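Local coordinates for protein fumarylacetoacetate hydrolase (Burkholderia xenovorans, PDB 5TI1) that probably hydrolyses fumarylacetoacetate to fumarate and acetoacetate, the last step of phenylalanine and tyrosine breakdown, using a bound divalent metal ion, at residues T152-S157 and A354-H359; G165-D170 and S388-T393; D247-I252 and G318-D323; W289-D294 and V430-C435; A312-D317 and M349-A354. One frame throughout, in Å; residues are numbered along the deposited sequence.

In the fold
All five contacts fall within the C-terminal hydrolase region. Contacts 1, 3 and 5 gather round helix 353-362: contacts 1 and 5 share Ala354, and the centre of contact 3 is about 12 Å from that of contact 1 and about 9 Å from that of contact 5. Along the chain contacts 3 and 5 are nested within the loop that contact 1 closes. Contact 4, where two beta-sheets face each other, touches contact 3 through Leu293. Contact 2 stands apart, its centre about 21 Å from that of contact 1, but helix 158-168 directly follows strand 151-154. Thus the strand giving Asp153, a magnesium ligand, leads into the helix that carries His160, the probable proton acceptor.

Contact 1: T152-S157 and A354-H359; sequences TDFYSS and AQQLAH. With MG (magnesium ion), chain K.
Gln356 NE2 donates a nearly straight hydrogen bond to Ser156 OG, 2.9 Å long with an N-H...O angle of 163°. The hydroxyl oxygen lies practically in the amide plane, so the bond helps to fix the rotation of the carboxamide. Beyond CG the glutamine chain is extended and runs from helix 353-362 across one face of the Phe154 ring, the two side chains sliding past each other in opposite directions. Near the helix, Gln356 CB sits over the centre of the ring, 3.8 Å from the Phe154 centroid, as a CH-pi contact. Farther along, the amide is stacked against the phenylalanine with planes 19° apart, and its NE2 lies 3.6 Å from Phe154 CB. At the far end of the ring, Phe154 CZ reaches the backbone carbonyl, 3.5 Å from Gln356 O. Phe154 CG stands anti to its carbonyl carbon (chi1 -69°), which aims the ring at the helix. The preceding residue serves the metal: Asp153 OD2 binds magnesium at 2.3 Å, together with Glu226, Glu228 and Asp260. Tyr155, which follows, probably binds substrate and packs on Leu274 of the second subunit. In this buried contact one glutamine thus offers its aliphatic part and amide face to an aromatic ring and its N-H to a hydroxyl, fastening the helix to Phe154 and Ser156, just past the magnesium ligand Asp153.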
# COMPACT_ATOMS: atom_id res chain seq x y z
N THR B 152 -5.56 3.65 1.95
CA THR B 152 -6.40 4.08 0.84
C THR B 152 -6.92 5.47 1.14
O THR B 152 -7.26 5.78 2.29
CB THR B 152 -7.59 3.12 0.67
OG1 THR B 152 -7.11 1.80 0.38
CG2 THR B 152 -8.51 3.60 -0.43
N ASP B 153 -7.00 6.33 0.12
CA ASP B 153 -7.50 7.68 0.33
C ASP B 153 -8.63 7.98 -0.64
O ASP B 153 -8.51 7.72 -1.84
CB ASP B 153 -6.39 8.72 0.19
CG ASP B 153 -6.79 10.07 0.74
OD1 ASP B 153 -7.61 10.13 1.69
OD2 ASP B 153 -6.29 11.08 0.20
N PHE B 154 -9.73 8.51 -0.11
CA PHE B 154 -10.88 8.83 -0.92
C PHE B 154 -10.90 10.33 -1.21
O PHE B 154 -9.88 11.02 -1.06
CB PHE B 154 -12.15 8.31 -0.23
CG PHE B 154 -12.24 6.82 -0.21
CD1 PHE B 154 -12.79 6.13 -1.28
CD2 PHE B 154 -11.72 6.09 0.86
CE1 PHE B 154 -12.85 4.74 -1.29
CE2 PHE B 154 -11.77 4.70 0.86
CZ PHE B 154 -12.34 4.02 -0.22
N TYR B 155 -12.06 10.84 -1.60
CA TYR B 155 -12.19 12.16 -2.19
C TYR B 155 -13.64 12.60 -2.03
O TYR B 155 -14.24 13.13 -2.97
CB TYR B 155 -11.80 12.09 -3.67
CG TYR B 155 -11.51 13.41 -4.34
CD1 TYR B 155 -10.32 14.09 -4.11
CD2 TYR B 155 -12.40 13.95 -5.26
CE1 TYR B 155 -10.05 15.28 -4.74
CE2 TYR B 155 -12.14 15.15 -5.89
CZ TYR B 155 -10.96 15.81 -5.64
OH TYR B 155 -10.70 17.00 -6.27
N SER B 156 -14.21 12.37 -0.85
CA SER B 156 -15.65 12.24 -0.72
C SER B 156 -16.33 13.50 -0.20
O SER B 156 -17.45 13.42 0.32
CB SER B 156 -16.00 11.05 0.17
OG SER B 156 -15.59 9.81 -0.41
N SER B 157 -15.68 14.66 -0.32
CA SER B 157 -16.30 15.94 0.04
C SER B 157 -16.81 16.63 -1.23
O SER B 157 -16.01 16.96 -2.12
CB SER B 157 -15.32 16.85 0.77
OG SER B 157 -15.84 18.16 0.93
N ALA B 354 -19.18 3.73 5.43
CA ALA B 354 -19.79 2.49 4.97
C ALA B 354 -19.77 2.40 3.45
O ALA B 354 -19.39 1.37 2.88
CB ALA B 354 -21.23 2.39 5.50
N GLN B 355 -20.14 3.50 2.79
CA GLN B 355 -20.17 3.49 1.33
C GLN B 355 -18.76 3.36 0.76
O GLN B 355 -18.55 2.65 -0.22
CB GLN B 355 -20.86 4.75 0.83
CG GLN B 355 -22.35 4.76 1.16
CD GLN B 355 -23.02 6.06 0.77
OE1 GLN B 355 -22.47 7.15 0.99
NE2 GLN B 355 -24.21 5.96 0.19
N GLN B 356 -17.79 4.03 1.39
CA GLN B 356 -16.42 3.97 0.91
C GLN B 356 -15.89 2.54 0.98
O GLN B 356 -15.28 2.05 0.03
CB GLN B 356 -15.54 4.92 1.73
CG GLN B 356 -15.82 6.39 1.45
CD GLN B 356 -15.17 7.31 2.47
OE1 GLN B 356 -14.93 6.92 3.61
NE2 GLN B 356 -14.87 8.54 2.06
N LEU B 357 -16.11 1.86 2.11
CA LEU B 357 -15.64 0.49 2.25
C LEU B 357 -16.38 -0.44 1.29
O LEU B 357 -15.77 -1.33 0.68
CB LEU B 357 -15.82 0.02 3.69
CG LEU B 357 -15.23 -1.34 4.04
CD1 LEU B 357 -13.71 -1.36 3.77
CD2 LEU B 357 -15.58 -1.70 5.48
N ALA B 358 -17.69 -0.24 1.15
CA ALA B 358 -18.47 -1.03 0.21
C ALA B 358 -17.92 -0.91 -1.20
O ALA B 358 -17.69 -1.91 -1.89
CB ALA B 358 -19.94 -0.60 0.26
N HIS B 359 -17.65 0.33 -1.63
CA HIS B 359 -17.06 0.51 -2.95
C HIS B 359 -15.64 -0.05 -3.01
O HIS B 359 -15.27 -0.69 -4.00
CB HIS B 359 -17.07 1.99 -3.33
CG HIS B 359 -16.52 2.25 -4.69
ND1 HIS B 359 -17.21 1.95 -5.84
CD2 HIS B 359 -15.32 2.75 -5.09
CE1 HIS B 359 -16.47 2.27 -6.89
NE2 HIS B 359 -15.33 2.76 -6.46
MG MG K . -6.13 13.33 0.33

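Contact 2: G165-D170 and S388-T393; sequences GSMFRD and SLLELT
Met167 and Leu390 pass alongside each other from opposite directions, each leaving its own helix. The methionine chain is extended beyond CG and brings sulfur beside one branch of the leucine, with Met167 SD 4.0 Å from Leu390 CD1. Its terminal methyl travels farther and ends against the backbone of the short helix 389-392, Met167 CE lying 3.5 Å from Leu390 O and 4.1 Å from Glu391 CA. Leu390 CG is anti to the backbone N (chi1 172°), which turns the branched end toward the methionine. That short helix is fixed at its start by an N-cap: Glu391 N donates to Ser388 OG at 3.1 Å. The same hydroxyl donates to the anti lone pair of Glu391 OE2, the distance from Ser388 OG being 2.7 Å. Glu391 OE1 bonds to Ser379 and Asn163, while OE2 has a weak bond to His160, the probable proton acceptor, so the carboxylate held in this way is consistent with a second-shell role. Helix 158-168, carrying His160, therefore meets helix 389-392 through Met167, while Leu389 and Leu392 pack on Ile341 of strand 339-345, and Leu390 touches Arg264 of helix 264-270.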
# COMPACT_ATOMS: atom_id res chain seq x y z
N GLY B 165 -12.60 21.42 -8.45
CA GLY B 165 -13.07 21.33 -9.82
C GLY B 165 -13.37 22.67 -10.44
O GLY B 165 -13.18 22.86 -11.64
N SER B 166 -13.85 23.63 -9.64
CA SER B 166 -14.12 24.96 -10.16
C SER B 166 -12.85 25.62 -10.69
O SER B 166 -12.88 26.32 -11.71
CB SER B 166 -14.78 25.84 -9.10
OG SER B 166 -16.11 25.44 -8.85
N MET B 167 -11.72 25.40 -10.02
CA MET B 167 -10.48 25.99 -10.50
C MET B 167 -9.97 25.27 -11.74
O MET B 167 -9.41 25.90 -12.65
CB MET B 167 -9.41 25.97 -9.40
CG MET B 167 -9.88 26.51 -8.07
SD MET B 167 -8.56 26.43 -6.85
CE MET B 167 -9.50 26.28 -5.33
N PHE B 168 -10.16 23.96 -11.79
CA PHE B 168 -9.69 23.19 -12.93
C PHE B 168 -10.57 23.40 -14.15
O PHE B 168 -10.07 23.37 -15.28
CB PHE B 168 -9.62 21.71 -12.58
CG PHE B 168 -8.32 21.07 -12.94
CD1 PHE B 168 -7.97 20.90 -14.27
CD2 PHE B 168 -7.44 20.66 -11.96
CE1 PHE B 168 -6.77 20.32 -14.62
CE2 PHE B 168 -6.23 20.07 -12.29
CZ PHE B 168 -5.90 19.91 -13.62
N ARG B 169 -11.87 23.59 -13.94
CA ARG B 169 -12.81 23.87 -15.01
C ARG B 169 -13.55 25.16 -14.68
O ARG B 169 -12.99 26.25 -14.84
CB ARG B 169 -13.76 22.69 -15.21
CG ARG B 169 -13.01 21.41 -15.60
CD ARG B 169 -13.86 20.14 -15.53
NE ARG B 169 -14.08 19.67 -14.16
CZ ARG B 169 -13.21 18.96 -13.45
NH1 ARG B 169 -12.03 18.64 -13.96
NH2 ARG B 169 -13.52 18.58 -12.21
N ASP B 170 -14.78 25.06 -14.20
CA ASP B 170 -15.53 26.22 -13.72
C ASP B 170 -16.64 25.70 -12.82
O ASP B 170 -16.88 24.48 -12.77
CB ASP B 170 -16.09 27.05 -14.89
CG ASP B 170 -16.89 26.23 -15.90
OD1 ASP B 170 -17.09 25.02 -15.68
OD2 ASP B 170 -17.31 26.81 -16.92
N SER B 388 -8.23 22.78 2.90
CA SER B 388 -6.91 22.93 2.32
C SER B 388 -6.61 24.40 2.08
O SER B 388 -7.52 25.19 1.82
CB SER B 388 -6.78 22.16 1.00
OG SER B 388 -7.59 22.74 -0.00
N LEU B 389 -5.32 24.76 2.16
CA LEU B 389 -4.94 26.12 1.79
C LEU B 389 -5.26 26.40 0.33
O LEU B 389 -5.57 27.54 -0.02
CB LEU B 389 -3.44 26.36 2.05
CG LEU B 389 -2.97 26.61 3.49
CD1 LEU B 389 -3.75 27.74 4.12
CD2 LEU B 389 -3.08 25.36 4.34
N LEU B 390 -5.19 25.37 -0.53
CA LEU B 390 -5.60 25.53 -1.92
C LEU B 390 -7.01 26.11 -2.01
O LEU B 390 -7.27 27.03 -2.80
CB LEU B 390 -5.50 24.19 -2.65
CG LEU B 390 -6.10 24.19 -4.06
CD1 LEU B 390 -5.26 25.04 -5.01
CD2 LEU B 390 -6.27 22.76 -4.60
N GLU B 391 -7.94 25.59 -1.21
CA GLU B 391 -9.29 26.15 -1.21
C GLU B 391 -9.35 27.45 -0.42
O GLU B 391 -9.92 28.44 -0.88
CB GLU B 391 -10.29 25.15 -0.63
CG GLU B 391 -10.33 23.81 -1.36
CD GLU B 391 -10.95 22.74 -0.50
OE1 GLU B 391 -12.18 22.57 -0.56
OE2 GLU B 391 -10.20 22.09 0.26
N LEU B 392 -8.77 27.46 0.79
CA LEU B 392 -8.90 28.62 1.67
C LEU B 392 -8.40 29.90 1.00
O LEU B 392 -8.97 30.97 1.22
CB LEU B 392 -8.16 28.37 2.98
CG LEU B 392 -8.75 27.26 3.86
CD1 LEU B 392 -7.82 26.87 5.00
CD2 LEU B 392 -10.13 27.67 4.38
N THR B 393 -7.35 29.81 0.18
CA THR B 393 -6.79 30.97 -0.49
C THR B 393 -7.13 31.02 -1.97
O THR B 393 -6.62 31.89 -2.69
CB THR B 393 -5.26 31.01 -0.31
OG1 THR B 393 -4.65 29.98 -1.09
CG2 THR B 393 -4.89 30.82 1.15

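Contact 3: D247-I252 and G318-D323; sequences DAEAHI and GEHAFD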
# COMPACT_ATOMS: atom_id res chain seq x y z
N ASP B 247 -23.23 -4.00 5.96
CA ASP B 247 -22.32 -4.72 6.84
C ASP B 247 -21.04 -3.95 7.11
O ASP B 247 -20.26 -4.35 7.98
CB ASP B 247 -22.00 -6.10 6.24
CG ASP B 247 -21.12 -6.96 7.14
OD1 ASP B 247 -21.42 -7.05 8.35
OD2 ASP B 247 -20.15 -7.56 6.63
N ALA B 248 -20.84 -2.82 6.43
CA ALA B 248 -19.52 -2.19 6.36
C ALA B 248 -19.03 -1.72 7.73
O ALA B 248 -17.89 -1.99 8.11
CB ALA B 248 -19.57 -1.03 5.37
N GLU B 249 -19.89 -1.02 8.49
CA GLU B 249 -19.43 -0.35 9.71
C GLU B 249 -18.96 -1.35 10.75
O GLU B 249 -18.08 -1.03 11.56
CB GLU B 249 -20.54 0.54 10.28
CG GLU B 249 -20.75 1.83 9.52
CD GLU B 249 -21.76 2.75 10.19
OE1 GLU B 249 -21.99 2.59 11.41
OE2 GLU B 249 -22.32 3.64 9.51
N ALA B 250 -19.50 -2.57 10.74
CA ALA B 250 -19.05 -3.60 11.66
C ALA B 250 -17.59 -3.99 11.43
O ALA B 250 -16.97 -4.60 12.31
CB ALA B 250 -19.94 -4.84 11.55
N HIS B 251 -17.04 -3.67 10.26
CA HIS B 251 -15.63 -3.92 9.99
C HIS B 251 -14.71 -2.80 10.48
O HIS B 251 -13.49 -2.98 10.45
CB HIS B 251 -15.40 -4.13 8.49
CG HIS B 251 -16.06 -5.36 7.95
ND1 HIS B 251 -15.35 -6.42 7.42
CD2 HIS B 251 -17.37 -5.71 7.86
CE1 HIS B 251 -16.19 -7.36 7.02
NE2 HIS B 251 -17.42 -6.95 7.27
N ILE B 252 -15.26 -1.68 10.95
CA ILE B 252 -14.47 -0.49 11.29
C ILE B 252 -14.21 -0.48 12.80
O ILE B 252 -15.14 -0.62 13.60
CB ILE B 252 -15.17 0.80 10.84
CG1 ILE B 252 -15.44 0.76 9.33
CG2 ILE B 252 -14.34 2.02 11.22
CD1 ILE B 252 -16.08 2.01 8.80
N GLY B 318 -30.98 4.57 7.24
CA GLY B 318 -30.56 5.09 8.52
C GLY B 318 -29.47 6.14 8.39
O GLY B 318 -29.16 6.64 7.30
N GLU B 319 -28.90 6.48 9.54
CA GLU B 319 -27.93 7.56 9.65
C GLU B 319 -26.51 6.99 9.71
O GLU B 319 -26.23 6.07 10.48
CB GLU B 319 -28.20 8.41 10.89
CG GLU B 319 -29.55 9.11 10.86
CD GLU B 319 -29.84 9.83 12.16
OE1 GLU B 319 -29.05 9.69 13.12
OE2 GLU B 319 -30.87 10.54 12.23
N HIS B 320 -25.62 7.55 8.90
CA HIS B 320 -24.27 7.02 8.84
C HIS B 320 -23.20 8.10 8.84
O HIS B 320 -22.04 7.80 8.52
CB HIS B 320 -24.13 6.12 7.62
CG HIS B 320 -24.94 4.87 7.73
ND1 HIS B 320 -24.48 3.73 8.35
CD2 HIS B 320 -26.21 4.59 7.33
CE1 HIS B 320 -25.41 2.79 8.30
NE2 HIS B 320 -26.47 3.29 7.69
N ALA B 321 -23.55 9.34 9.17
CA ALA B 321 -22.59 10.43 9.34
C ALA B 321 -22.29 10.61 10.82
O ALA B 321 -22.99 10.10 11.69
CB ALA B 321 -23.13 11.73 8.74
N PHE B 322 -21.22 11.35 11.09
CA PHE B 322 -20.77 11.57 12.46
C PHE B 322 -20.43 13.04 12.65
O PHE B 322 -19.79 13.66 11.80
CB PHE B 322 -19.59 10.66 12.81
CG PHE B 322 -19.98 9.21 12.92
CD1 PHE B 322 -20.03 8.40 11.80
CD2 PHE B 322 -20.34 8.68 14.15
CE1 PHE B 322 -20.41 7.07 11.91
CE2 PHE B 322 -20.73 7.34 14.26
CZ PHE B 322 -20.76 6.54 13.14
N ASP B 323 -20.89 13.58 13.77
CA ASP B 323 -20.77 15.00 14.11
C ASP B 323 -19.43 15.20 14.81
O ASP B 323 -19.32 15.12 16.03
CB ASP B 323 -21.95 15.41 14.97
CG ASP B 323 -21.97 16.88 15.30
OD1 ASP B 323 -21.05 17.63 14.90
OD2 ASP B 323 -22.92 17.30 15.99
O HOH W 1 -20.58 5.10 7.79
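At the edge of the His320 ring, close to its plane, lies the carboxylate of Glu249, turned almost perpendicular to the imidazole at 82°. His320 ND1 donates to Glu249 OE2 in a very short bond of 2.5 Å, whose exact length deserves some caution, at an angle of 172°. The other carboxylate oxygen faces the rim of a second ring: Glu249 OE1 is 4.5 Å from Phe322 CZ, near the phenyl plane. His316 stacks on the ring of His320. This His-carboxylate hydrogen bond ties the 3-10 turn 249-251, just after helix 245-248, to the approach of strand 321-331. Glu249 gets there with CG anti to its carbonyl carbon and the rest of its chain extended (chi2 -175°). One water donates to both segments, lying 2.8 Å from Glu249 OE2 and 3.2 Å from the backbone atom His320 O. OE2 is therefore met by an imidazole N-H and a water, whereas Glu249 OE1 forms a salt bridge with Arg300. At the opposite end of the imidazole, His320 NE2 is bonded to Asp317 O. NE2 must donate to the carbonyl, and if ND1 also donates the ring would be doubly protonated, a state the adjacent carboxylate would favour. Phe322 also packs on Met353 of helix 353-362 and on Leu293 and Leu296 of helix 293-296.

Contact 4: W289-D294 and V430-C435; sequences WIVTLD and VGFGVC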
# COMPACT_ATOMS: atom_id res chain seq x y z
N TRP B 289 -4.17 8.66 18.81
CA TRP B 289 -5.24 8.01 19.57
C TRP B 289 -6.37 7.55 18.64
O TRP B 289 -7.01 8.37 17.97
CB TRP B 289 -5.80 8.95 20.64
CG TRP B 289 -4.83 9.27 21.74
CD1 TRP B 289 -4.25 10.49 21.98
CD2 TRP B 289 -4.31 8.37 22.72
NE1 TRP B 289 -3.40 10.40 23.06
CE2 TRP B 289 -3.42 9.11 23.54
CE3 TRP B 289 -4.51 7.01 23.00
CZ2 TRP B 289 -2.73 8.54 24.61
CZ3 TRP B 289 -3.82 6.44 24.06
CH2 TRP B 289 -2.95 7.21 24.86
N ILE B 290 -6.66 6.26 18.64
CA ILE B 290 -7.76 5.76 17.82
C ILE B 290 -9.02 5.83 18.66
O ILE B 290 -9.15 5.10 19.64
CB ILE B 290 -7.51 4.34 17.30
CG1 ILE B 290 -6.25 4.31 16.42
CG2 ILE B 290 -8.69 3.91 16.47
CD1 ILE B 290 -5.99 2.95 15.79
N VAL B 291 -9.92 6.73 18.29
CA VAL B 291 -11.21 6.86 18.97
C VAL B 291 -12.12 5.78 18.40
O VAL B 291 -12.33 5.73 17.19
CB VAL B 291 -11.80 8.26 18.77
CG1 VAL B 291 -13.24 8.32 19.32
CG2 VAL B 291 -10.92 9.34 19.45
N THR B 292 -12.64 4.90 19.27
CA THR B 292 -13.40 3.75 18.79
C THR B 292 -14.73 4.17 18.17
O THR B 292 -15.35 5.16 18.57
CB THR B 292 -13.68 2.74 19.91
OG1 THR B 292 -14.43 3.37 20.96
CG2 THR B 292 -12.40 2.15 20.46
N LEU B 293 -15.17 3.38 17.19
CA LEU B 293 -16.45 3.65 16.56
C LEU B 293 -17.58 3.59 17.58
O LEU B 293 -18.53 4.38 17.51
CB LEU B 293 -16.67 2.67 15.42
CG LEU B 293 -17.88 3.05 14.57
CD1 LEU B 293 -17.60 4.32 13.78
CD2 LEU B 293 -18.29 1.91 13.66
N ASP B 294 -17.47 2.70 18.57
CA ASP B 294 -18.47 2.65 19.64
C ASP B 294 -18.51 3.96 20.43
O ASP B 294 -19.59 4.46 20.75
CB ASP B 294 -18.17 1.47 20.57
CG ASP B 294 -18.73 0.16 20.02
OD1 ASP B 294 -19.77 0.22 19.34
OD2 ASP B 294 -18.13 -0.91 20.26
N VAL B 430 -15.85 14.14 23.24
CA VAL B 430 -15.19 12.91 22.82
C VAL B 430 -14.26 13.35 21.70
O VAL B 430 -14.71 13.61 20.58
CB VAL B 430 -16.19 11.84 22.36
CG1 VAL B 430 -15.49 10.65 21.73
CG2 VAL B 430 -17.03 11.40 23.54
N GLY B 431 -12.97 13.51 22.02
CA GLY B 431 -12.04 14.19 21.15
C GLY B 431 -10.90 13.32 20.65
O GLY B 431 -10.71 12.17 21.08
N PHE B 432 -10.11 13.88 19.73
CA PHE B 432 -9.14 13.12 18.97
C PHE B 432 -7.69 13.50 19.26
O PHE B 432 -6.77 12.92 18.67
CB PHE B 432 -9.42 13.29 17.47
CG PHE B 432 -10.57 12.48 16.97
CD1 PHE B 432 -11.87 12.89 17.20
CD2 PHE B 432 -10.36 11.30 16.27
CE1 PHE B 432 -12.94 12.15 16.74
CE2 PHE B 432 -11.43 10.55 15.80
CZ PHE B 432 -12.71 10.97 16.04
N GLY B 433 -7.45 14.46 20.16
CA GLY B 433 -6.07 14.90 20.30
C GLY B 433 -5.65 15.73 19.10
O GLY B 433 -6.46 16.42 18.48
N VAL B 434 -4.36 15.67 18.76
CA VAL B 434 -3.85 16.51 17.69
C VAL B 434 -3.04 15.68 16.71
O VAL B 434 -2.45 14.65 17.04
CB VAL B 434 -3.01 17.70 18.20
CG1 VAL B 434 -3.86 18.62 19.09
CG2 VAL B 434 -1.75 17.23 18.92
N CYS B 435 -3.02 16.17 15.47
CA CYS B 435 -2.27 15.61 14.36
C CYS B 435 -1.40 16.75 13.82
O CYS B 435 -1.86 17.54 12.99
CB CYS B 435 -3.24 15.07 13.32
SG CYS B 435 -2.51 14.72 11.74
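Val430 opens the contact with one methyl, its CG1 lying 4.0 Å from Val291 CG1. For both valines CG1 is anti to the backbone N, and it is these corresponding branches that meet. Gly431 follows with its backbone alone: the carbonyl oxygen Gly431 O lies 3.3 Å from Val291 CG2 and accepts a hydrogen bond from Asn41 ND2. The side chain of Phe432 then crosses that of Val291 at about a right angle, presenting a ring face to it. The other methyl, Val291 CG2, stands over one face of the phenyl, 3.9 Å from the Phe432 centroid and 14° off the ring normal, a CH-pi contact offset toward the rim. The branch point also reaches the ring, with Val291 CB 3.8 Å from Phe432 CE2. Val291 is thus divided among three consecutive residues, CG1 for Val430 and CG2 for the Gly431 carbonyl and the Phe432 ring, with CB also on the ring. At Gly433 the chain takes a positive phi of 73°, which favours glycine; Gly433 N is bonded to Asp36. Two sheets face each other here, consistent with the mixed beta-sandwich roll of the FAH C-terminal domain. Strand 284-292 brings Val291, hydrogen-bonded through its backbone to Met255 of strand 252-263, and strand 429-440 brings the facing residues. The ring of Phe432 also packs on Met255 and Leu257 of strand 252-263 and on Ile324 of strand 321-331.

Contact 5: A312-D317 and M349-A354; sequences AYLRHD and MYWTMA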
# COMPACT_ATOMS: atom_id res chain seq x y z
N ALA B 312 -27.52 0.37 -6.38
CA ALA B 312 -28.04 -0.33 -5.21
C ALA B 312 -26.94 -0.71 -4.22
O ALA B 312 -27.12 -0.59 -3.00
CB ALA B 312 -28.83 -1.57 -5.64
N TYR B 313 -25.79 -1.18 -4.72
CA TYR B 313 -24.77 -1.68 -3.80
C TYR B 313 -24.22 -0.58 -2.89
O TYR B 313 -23.61 -0.90 -1.86
CB TYR B 313 -23.63 -2.39 -4.57
CG TYR B 313 -22.54 -1.48 -5.11
CD1 TYR B 313 -22.66 -0.90 -6.37
CD2 TYR B 313 -21.39 -1.21 -4.37
CE1 TYR B 313 -21.67 -0.07 -6.86
CE2 TYR B 313 -20.40 -0.37 -4.86
CZ TYR B 313 -20.54 0.19 -6.11
OH TYR B 313 -19.57 1.03 -6.62
N LEU B 314 -24.46 0.69 -3.20
CA LEU B 314 -23.98 1.79 -2.38
C LEU B 314 -25.04 2.37 -1.44
O LEU B 314 -24.75 3.32 -0.71
CB LEU B 314 -23.43 2.91 -3.27
CG LEU B 314 -22.10 2.62 -3.96
CD1 LEU B 314 -21.88 3.57 -5.11
CD2 LEU B 314 -20.97 2.72 -2.96
N ARG B 315 -26.25 1.82 -1.43
CA ARG B 315 -27.35 2.39 -0.66
C ARG B 315 -27.34 1.86 0.77
O ARG B 315 -27.00 0.71 1.01
CB ARG B 315 -28.69 2.08 -1.33
CG ARG B 315 -28.81 2.62 -2.74
CD ARG B 315 -30.16 2.29 -3.34
NE ARG B 315 -30.15 2.51 -4.78
CZ ARG B 315 -31.10 2.10 -5.62
NH1 ARG B 315 -32.16 1.44 -5.16
NH2 ARG B 315 -30.99 2.35 -6.92
N HIS B 316 -27.72 2.72 1.72
CA HIS B 316 -27.94 2.27 3.09
C HIS B 316 -29.00 3.14 3.75
O HIS B 316 -29.00 4.37 3.60
CB HIS B 316 -26.65 2.26 3.93
CG HIS B 316 -25.88 3.55 3.95
ND1 HIS B 316 -26.45 4.77 3.64
CD2 HIS B 316 -24.58 3.81 4.24
CE1 HIS B 316 -25.53 5.72 3.73
NE2 HIS B 316 -24.39 5.16 4.10
N ASP B 317 -29.91 2.49 4.47
CA ASP B 317 -30.90 3.15 5.30
C ASP B 317 -30.27 3.66 6.59
O ASP B 317 -29.19 3.22 7.01
CB ASP B 317 -32.05 2.19 5.64
CG ASP B 317 -32.75 1.66 4.41
OD1 ASP B 317 -33.03 2.47 3.50
OD2 ASP B 317 -33.01 0.44 4.36
N MET B 349 -19.48 15.23 4.71
CA MET B 349 -19.04 14.36 3.63
C MET B 349 -20.22 13.74 2.88
O MET B 349 -21.21 13.31 3.48
CB MET B 349 -18.12 13.27 4.18
CG MET B 349 -16.83 13.82 4.79
SD MET B 349 -15.88 14.92 3.69
CE MET B 349 -14.62 13.78 3.11
N TYR B 350 -20.10 13.72 1.55
CA TYR B 350 -21.16 13.19 0.68
C TYR B 350 -21.21 11.66 0.70
O TYR B 350 -22.29 11.08 0.58
CB TYR B 350 -20.92 13.70 -0.74
CG TYR B 350 -22.06 13.51 -1.71
CD1 TYR B 350 -22.16 12.36 -2.49
CD2 TYR B 350 -23.02 14.49 -1.88
CE1 TYR B 350 -23.20 12.19 -3.40
CE2 TYR B 350 -24.06 14.34 -2.78
CZ TYR B 350 -24.15 13.19 -3.54
OH TYR B 350 -25.18 13.03 -4.44
N TRP B 351 -20.06 11.00 0.83
CA TRP B 351 -20.00 9.54 0.89
C TRP B 351 -19.58 9.13 2.29
O TRP B 351 -18.60 9.66 2.83
CB TRP B 351 -19.02 8.97 -0.14
CG TRP B 351 -19.39 9.22 -1.59
CD1 TRP B 351 -18.86 10.16 -2.43
CD2 TRP B 351 -20.37 8.50 -2.36
NE1 TRP B 351 -19.44 10.07 -3.67
CE2 TRP B 351 -20.37 9.06 -3.66
CE3 TRP B 351 -21.24 7.44 -2.09
CZ2 TRP B 351 -21.22 8.60 -4.67
CZ3 TRP B 351 -22.08 6.98 -3.10
CH2 TRP B 351 -22.06 7.56 -4.38
N THR B 352 -20.31 8.19 2.89
CA THR B 352 -19.98 7.75 4.23
C THR B 352 -18.84 6.73 4.22
O THR B 352 -18.46 6.20 3.17
CB THR B 352 -21.19 7.14 4.91
OG1 THR B 352 -21.54 5.93 4.21
CG2 THR B 352 -22.35 8.12 4.87
N MET B 353 -18.34 6.43 5.42
CA MET B 353 -17.36 5.36 5.58
C MET B 353 -17.92 4.02 5.10
O MET B 353 -17.21 3.25 4.44
CB MET B 353 -16.95 5.25 7.04
CG MET B 353 -16.14 6.44 7.55
SD MET B 353 -15.77 6.28 9.31
CE MET B 353 -17.38 6.63 10.03
N ALA B 354 -19.18 3.73 5.43
CA ALA B 354 -19.79 2.49 4.97
C ALA B 354 -19.77 2.40 3.45
O ALA B 354 -19.39 1.37 2.88
CB ALA B 354 -21.23 2.39 5.50
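Leu314 meets the benzene end of Trp351 with its methyl CD1, 4.0 Å from Trp351 CZ3 and 4.1 Å from Trp351 CH2. The two side chains cross at about a right angle. This joins the loop before strand 321-331 to the start of helix 353-362, where Thr352 is the N-cap of a capping box: its OG1 takes the backbone N of Gln355, and Gln355 OE1 in turn accepts from Thr352 N. The loop adds to this helix start through His316. His316 NE2 and Thr352 OG1 share a hydrogen bond of 3.0 Å at 157°, the threonine standing at the edge of the imidazole. The threonine oxygen is therefore held both by its own helix and by the loop. Its hydroxyl lies between the backbone N and the carbonyl carbon (chi1 66°), where it can accept from Gln355 N, while Thr352 CG2 lies 3.7 Å from His316 NE2. A further tie runs from Leu314 O to Gln355 NE2. The neighbouring Tyr313 hydroxyl is hydrogen-bonded to His359 and to Gln206 of the second subunit, and Leu314 also packs on that Gln206, so the loop contributes to the dimer interface. Trp351 NE1 is bonded to Trp179 O, holding the indole from the side of its pyrrole ring. In the first turn of the helix, Ala354 CB sits in the plane of the imidazole, 3.9 Å from His316 CD2.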